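Hypothetical conserved protein (Geobacillus kaustophilus, PDB 2PCS) is of unknown function but belongs to the CoxG family of the Bet v 1-like clan and probably binds a still unidentified ligand. Local coordinates at residues A[17-22]-A[95-100]; A[36-41]-A[46-51]. All coordinates share one frame; numbering follows the deposited sequence.

Interaction 1 of 2, residues A[17-22]-A[95-100]; sequences EVWSKL and IDLTPI
Leu-97 of strand 87-99 packs against helix 15-22 and fills the angle between Val-18, Trp-19 and Leu-22. Its CB leaves the strand toward the helix; chi1 (-59°) turns CG to the side of the backbone N, and chi2 (-178°) sets the two methyls. CD1 comes to 3.8 Å from the backbone N of Trp-19. The same methyl is 4.0 Å from Trp-19 CB. It also lies at the edge of the indole, near the ring plane, with CE3 of Trp-19 4.1 Å from CD1. CD2 takes the other side, 3.9 Å from Val-18 CG1 and 4.3 Å from Leu-22 CD1. Val-18 CG1, equally near CD1, therefore touches both prongs of the fork. The Trp-19 side chain crosses that of Leu-97 at about a right angle, and its indole meets the ring of Tyr-76 nearly perpendicularly and touches Pro-72 and Pro-73. Val-18 and Leu-22 also pack on helix 124-148, through Ile-146 and Phe-138. The side chains that meet are all apolar and buried, and that of Leu-22 comes within about 4 Å of an unidentified bound ligand. Helix and strand run roughly antiparallel, and the axes of segments 17-22 and 95-99 approach to 10.1 Å: a short helix closing one end of a curved antiparallel sheet, as in the helix-grip fold of Bet v 1-like proteins.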
loop_
_atom_site.group_PDB
_atom_site.type_symbol
_atom_site.label_atom_id
_atom_site.label_comp_id
_atom_site.label_asym_id
_atom_site.label_seq_id
_atom_site.Cartn_x
_atom_site.Cartn_y
_atom_site.Cartn_z
ATOM N N GLU A 17 -9.011 11.172 10.716
ATOM C CA GLU A 17 -9.355 9.792 11.086
ATOM C C GLU A 17 -8.563 8.800 10.240
ATOM O O GLU A 17 -8.081 7.786 10.760
ATOM C CB GLU A 17 -10.870 9.546 11.009
ATOM C CG GLU A 17 -11.596 10.167 12.228
ATOM C CD GLU A 17 -13.052 10.634 11.966
ATOM O OE1 GLU A 17 -13.462 10.772 10.785
ATOM O OE2 GLU A 17 -13.774 10.882 12.970
ATOM N N VAL A 18 -8.396 9.141 8.956
ATOM C CA VAL A 18 -7.700 8.327 7.964
ATOM C C VAL A 18 -6.204 8.362 8.198
ATOM O O VAL A 18 -5.571 7.319 8.289
ATOM C CB VAL A 18 -8.054 8.801 6.525
ATOM C CG1 VAL A 18 -7.299 8.007 5.462
ATOM C CG2 VAL A 18 -9.588 8.704 6.335
ATOM N N TRP A 19 -5.650 9.561 8.349
ATOM C CA TRP A 19 -4.219 9.708 8.614
ATOM C C TRP A 19 -3.721 8.879 9.836
ATOM O O TRP A 19 -2.661 8.220 9.762
ATOM C CB TRP A 19 -3.853 11.174 8.760
ATOM C CG TRP A 19 -2.422 11.383 9.034
ATOM C CD1 TRP A 19 -1.806 11.451 10.279
ATOM C CD2 TRP A 19 -1.389 11.556 8.058
ATOM N NE1 TRP A 19 -0.453 11.651 10.110
ATOM C CE2 TRP A 19 -0.171 11.730 8.765
ATOM C CE3 TRP A 19 -1.372 11.575 6.652
ATOM C CZ2 TRP A 19 1.053 11.916 8.110
ATOM C CZ3 TRP A 19 -0.168 11.810 6.012
ATOM C CH2 TRP A 19 1.036 11.963 6.735
ATOM N N SER A 20 -4.476 8.879 10.922
ATOM C CA SER A 20 -4.072 8.086 12.095
ATOM C C SER A 20 -4.090 6.550 11.869
ATOM O O SER A 20 -3.332 5.857 12.537
ATOM C CB SER A 20 -4.915 8.414 13.333
ATOM O OG SER A 20 -6.110 7.661 13.299
ATOM N N LYS A 21 -4.937 6.041 10.956
ATOM C CA LYS A 21 -4.869 4.606 10.590
ATOM C C LYS A 21 -3.678 4.321 9.704
ATOM O O LYS A 21 -2.945 3.342 9.906
ATOM C CB LYS A 21 -6.146 4.090 9.921
ATOM C CG LYS A 21 -7.335 3.947 10.873
ATOM C CD LYS A 21 -7.030 3.149 12.138
ATOM C CE LYS A 21 -8.043 3.469 13.283
ATOM N NZ LYS A 21 -7.813 2.644 14.547
ATOM N N LEU A 22 -3.468 5.205 8.734
ATOM C CA LEU A 22 -2.410 5.024 7.783
ATOM C C LEU A 22 -1.006 5.114 8.422
ATOM O O LEU A 22 -0.023 4.617 7.862
ATOM C CB LEU A 22 -2.580 6.043 6.660
ATOM C CG LEU A 22 -3.750 5.878 5.696
ATOM C CD1 LEU A 22 -3.828 7.080 4.814
ATOM C CD2 LEU A 22 -3.628 4.580 4.845
ATOM N N ILE A 95 1.013 9.635 -1.606
ATOM C CA ILE A 95 -0.339 9.659 -1.125
ATOM C C ILE A 95 -0.743 11.089 -0.647
ATOM O O ILE A 95 -0.027 11.729 0.135
ATOM C CB ILE A 95 -0.507 8.680 0.034
ATOM C CG1 ILE A 95 -0.357 7.214 -0.423
ATOM C CG2 ILE A 95 -1.818 8.841 0.718
ATOM C CD1 ILE A 95 1.040 6.775 -0.469
ATOM N N ASP A 96 -1.929 11.531 -1.070
ATOM C CA ASP A 96 -2.482 12.814 -0.651
ATOM C C ASP A 96 -3.889 12.593 -0.110
ATOM O O ASP A 96 -4.685 11.821 -0.696
ATOM C CB ASP A 96 -2.476 13.785 -1.820
ATOM C CG ASP A 96 -1.057 14.239 -2.190
ATOM O OD1 ASP A 96 -0.412 14.911 -1.364
ATOM O OD2 ASP A 96 -0.564 13.934 -3.317
ATOM N N LEU A 97 -4.165 13.195 1.047
ATOM C CA LEU A 97 -5.509 13.172 1.583
ATOM C C LEU A 97 -6.180 14.549 1.327
ATOM O O LEU A 97 -5.554 15.630 1.548
ATOM C CB LEU A 97 -5.514 12.775 3.059
ATOM C CG LEU A 97 -4.943 11.419 3.496
ATOM C CD1 LEU A 97 -5.099 11.211 4.995
ATOM C CD2 LEU A 97 -5.685 10.332 2.782
ATOM N N THR A 98 -7.405 14.488 0.810
ATOM C CA THR A 98 -8.200 15.674 0.502
ATOM C C THR A 98 -9.573 15.595 1.116
ATOM O O THR A 98 -10.305 14.660 0.839
ATOM C CB THR A 98 -8.359 15.822 -0.980
ATOM O OG1 THR A 98 -7.083 16.148 -1.504
ATOM C CG2 THR A 98 -9.250 16.946 -1.323
ATOM N N PRO A 99 -9.937 16.579 1.946
ATOM C CA PRO A 99 -11.271 16.553 2.530
ATOM C C PRO A 99 -12.227 16.909 1.397
ATOM O O PRO A 99 -11.957 17.881 0.654
ATOM C CB PRO A 99 -11.218 17.668 3.555
ATOM C CG PRO A 99 -10.174 18.610 3.003
ATOM C CD PRO A 99 -9.187 17.788 2.315
ATOM N N ILE A 100 -13.259 16.092 1.181
ATOM C CA ILE A 100 -14.268 16.468 0.174
ATOM C C ILE A 100 -15.470 17.130 0.866
ATOM O O ILE A 100 -16.232 17.880 0.254
ATOM C CB ILE A 100 -14.639 15.336 -0.818
ATOM C CG1 ILE A 100 -15.022 14.072 -0.069
ATOM C CG2 ILE A 100 -13.463 15.088 -1.790
ATOM C CD1 ILE A 100 -14.316 12.807 -0.659
#

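Interaction 2 of 2, residues A[36-41]-A[46-51]; sequences KSLELI and YKADLQ
Leu-40 and Tyr-46 face each other near the turn of a beta hairpin formed by strands 35-42 and 45-52, at the edge of the antiparallel sheet of this Bet v 1-like fold. The Leu-40 methyl CD1 sits over one face of the phenol ring, 3.5 Å from Tyr-46 CE2, with CZ almost as near. Leu-40 carries CG anti to its own N (chi1 -162°), while the ring of Tyr-46, swung beside its backbone N (chi1 -50°), stands out from the sheet and leans toward strand 37-41 to meet it. Leu-38 and Ala-48 share this sheet face, although the exact placing of the Leu-38 methyls is uncertain. Both pairs are non-hydrogen-bonded. The opposite face bears Glu-39 and Lys-47, a hydrogen-bonded pair whose backbones exchange two short bonds, Glu-39 N to Lys-47 O at 2.8 Å and Lys-47 N to Glu-39 O at 2.7 Å. Their charged ends stay apart, 6.6 Å between Glu-39 OE1 and Lys-47 NZ. Beside this pair, Ile-41 CG2 rests against Lys-47 CB. Farther from the turn, Asp-49 N bonds to Ser-37 O, and Lys-36 N gives a nearly straight bond (172°) to Asp-49 O. Outside the hairpin, strand 59-71 holds the far side of strand 45-52 through backbone bonds of Tyr-46 with Ile-65 and Ala-48 with Ala-63. Helix 25-31 adds Pro-25 on Tyr-46 and Leu-28 on Leu-38, whose side chain comes within about 4 Å of an unidentified bound ligand. At the open end the extended Lys-36 side chain brings its aliphatic CD 3.5 Å from Asp-49 OD2 and 3.4 Å from Gln-51 NE2, while Lys-36 NZ stays 5.2 Å from Asp-49 OD2.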
loop_
_atom_site.group_PDB
_atom_site.type_symbol
_atom_site.label_atom_id
_atom_site.label_comp_id
_atom_site.label_asym_id
_atom_site.label_seq_id
_atom_site.Cartn_x
_atom_site.Cartn_y
_atom_site.Cartn_z
ATOM N N LYS A 36 2.855 -10.704 7.927
ATOM C CA LYS A 36 2.930 -11.479 9.162
ATOM C C LYS A 36 3.460 -10.566 10.245
ATOM O O LYS A 36 2.926 -10.543 11.357
ATOM C CB LYS A 36 3.851 -12.686 8.999
ATOM C CG LYS A 36 3.169 -14.017 8.656
ATOM C CD LYS A 36 4.080 -15.196 9.152
ATOM C CE LYS A 36 3.333 -16.524 9.478
ATOM N NZ LYS A 36 4.292 -17.494 10.133
ATOM N N SER A 37 4.495 -9.791 9.910
ATOM C CA SER A 37 4.993 -8.742 10.799
ATOM C C SER A 37 5.553 -7.534 10.042
ATOM O O SER A 37 6.110 -7.683 8.943
ATOM C CB SER A 37 6.054 -9.302 11.739
ATOM O OG SER A 37 6.870 -10.233 11.055
ATOM N N LEU A 38 5.368 -6.350 10.646
ATOM C CA LEU A 38 6.056 -5.111 10.280
ATOM C C LEU A 38 6.957 -4.734 11.434
ATOM O O LEU A 38 6.473 -4.302 12.471
ATOM C CB LEU A 38 5.072 -3.954 10.059
ATOM C CG LEU A 38 4.807 -3.333 8.684
ATOM C CD1 LEU A 38 3.951 -2.080 8.841
ATOM C CD2 LEU A 38 6.082 -2.999 7.918
ATOM N N GLU A 39 8.260 -4.883 11.254
ATOM C CA GLU A 39 9.235 -4.496 12.265
ATOM C C GLU A 39 9.872 -3.151 11.909
ATOM O O GLU A 39 10.443 -2.977 10.823
ATOM C CB GLU A 39 10.319 -5.586 12.395
ATOM C CG GLU A 39 11.273 -5.452 13.585
ATOM C CD GLU A 39 12.671 -6.089 13.352
ATOM O OE1 GLU A 39 12.860 -6.839 12.351
ATOM O OE2 GLU A 39 13.589 -5.824 14.184
ATOM N N LEU A 40 9.775 -2.207 12.842
ATOM C CA LEU A 40 10.585 -0.991 12.805
ATOM C C LEU A 40 12.087 -1.310 12.817
ATOM O O LEU A 40 12.590 -2.004 13.696
ATOM C CB LEU A 40 10.215 -0.076 13.977
ATOM C CG LEU A 40 10.598 1.409 13.964
ATOM C CD1 LEU A 40 9.830 2.240 12.939
ATOM C CD2 LEU A 40 10.426 2.000 15.382
ATOM N N ILE A 41 12.811 -0.822 11.827
ATOM C CA ILE A 41 14.220 -1.136 11.744
ATOM C C ILE A 41 14.968 0.165 11.594
ATOM O O ILE A 41 16.188 0.198 11.454
ATOM C CB ILE A 41 14.536 -2.145 10.572
ATOM C CG1 ILE A 41 13.949 -1.641 9.253
ATOM C CG2 ILE A 41 13.932 -3.489 10.880
ATOM C CD1 ILE A 41 14.677 -2.139 8.008
ATOM N N TYR A 46 10.360 0.197 7.950
ATOM C CA TYR A 46 9.942 -1.098 8.458
ATOM C C TYR A 46 10.420 -2.222 7.557
ATOM O O TYR A 46 10.781 -2.003 6.395
ATOM C CB TYR A 46 8.422 -1.175 8.617
ATOM C CG TYR A 46 7.893 -0.008 9.376
ATOM C CD1 TYR A 46 7.881 1.266 8.790
ATOM C CD2 TYR A 46 7.440 -0.150 10.683
ATOM C CE1 TYR A 46 7.460 2.368 9.477
ATOM C CE2 TYR A 46 6.985 0.966 11.393
ATOM C CZ TYR A 46 7.000 2.227 10.770
ATOM O OH TYR A 46 6.556 3.366 11.430
ATOM N N LYS A 47 10.409 -3.417 8.145
ATOM C CA LYS A 47 10.704 -4.646 7.474
ATOM C C LYS A 47 9.417 -5.448 7.584
ATOM O O LYS A 47 8.872 -5.675 8.671
ATOM C CB LYS A 47 11.883 -5.382 8.116
ATOM C CG LYS A 47 12.316 -6.692 7.392
ATOM C CD LYS A 47 13.809 -6.908 7.519
ATOM C CE LYS A 47 14.210 -8.395 7.607
ATOM N NZ LYS A 47 15.078 -8.840 6.457
ATOM N N ALA A 48 8.911 -5.821 6.426
ATOM C CA ALA A 48 7.712 -6.597 6.365
ATOM C C ALA A 48 8.059 -8.018 5.886
ATOM O O ALA A 48 8.845 -8.206 4.947
ATOM C CB ALA A 48 6.719 -5.915 5.459
ATOM N N ASP A 49 7.510 -9.005 6.596
ATOM C CA ASP A 49 7.583 -10.421 6.209
ATOM C C ASP A 49 6.256 -10.760 5.500
ATOM O O ASP A 49 5.215 -10.854 6.147
ATOM C CB ASP A 49 7.814 -11.294 7.464
ATOM C CG ASP A 49 7.529 -12.818 7.221
ATOM O OD1 ASP A 49 7.828 -13.351 6.114
ATOM O OD2 ASP A 49 7.022 -13.486 8.159
ATOM N N LEU A 50 6.286 -10.879 4.178
ATOM C CA LEU A 50 5.032 -11.079 3.416
ATOM C C LEU A 50 4.893 -12.516 2.907
ATOM O O LEU A 50 5.777 -13.044 2.224
ATOM C CB LEU A 50 4.918 -10.085 2.242
ATOM C CG LEU A 50 4.992 -8.606 2.610
ATOM C CD1 LEU A 50 5.243 -7.717 1.407
ATOM C CD2 LEU A 50 3.769 -8.163 3.321
ATOM N N GLN A 51 3.789 -13.156 3.253
ATOM C CA GLN A 51 3.485 -14.451 2.664
ATOM C C GLN A 51 2.254 -14.325 1.800
ATOM O O GLN A 51 1.139 -14.302 2.270
ATOM C CB GLN A 51 3.393 -15.557 3.737
ATOM C CG GLN A 51 4.757 -15.752 4.422
ATOM C CD GLN A 51 4.750 -16.706 5.596
ATOM O OE1 GLN A 51 3.901 -17.598 5.690
ATOM N NE2 GLN A 51 5.729 -16.535 6.501
#

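From the N terminus the chain first forms strand 4-12 and then helix 15-22, the first partner of interaction 1. It continues through helix 25-31 into strand 35-42, turns back just beyond residue 42, and closes the short hairpin of interaction 2 with strand 45-52. The sheet then grows strand by strand through 59-71 and 75-84 to strand 87-99, where interaction 1 closes a loop of 72 intervening residues. Interaction 2 is thus nested within interaction 1. Their centres are 23 Å apart and they do not touch, yet both reach the same sheet: one builds its 35-42 edge, the other ties a helix to an inner strand.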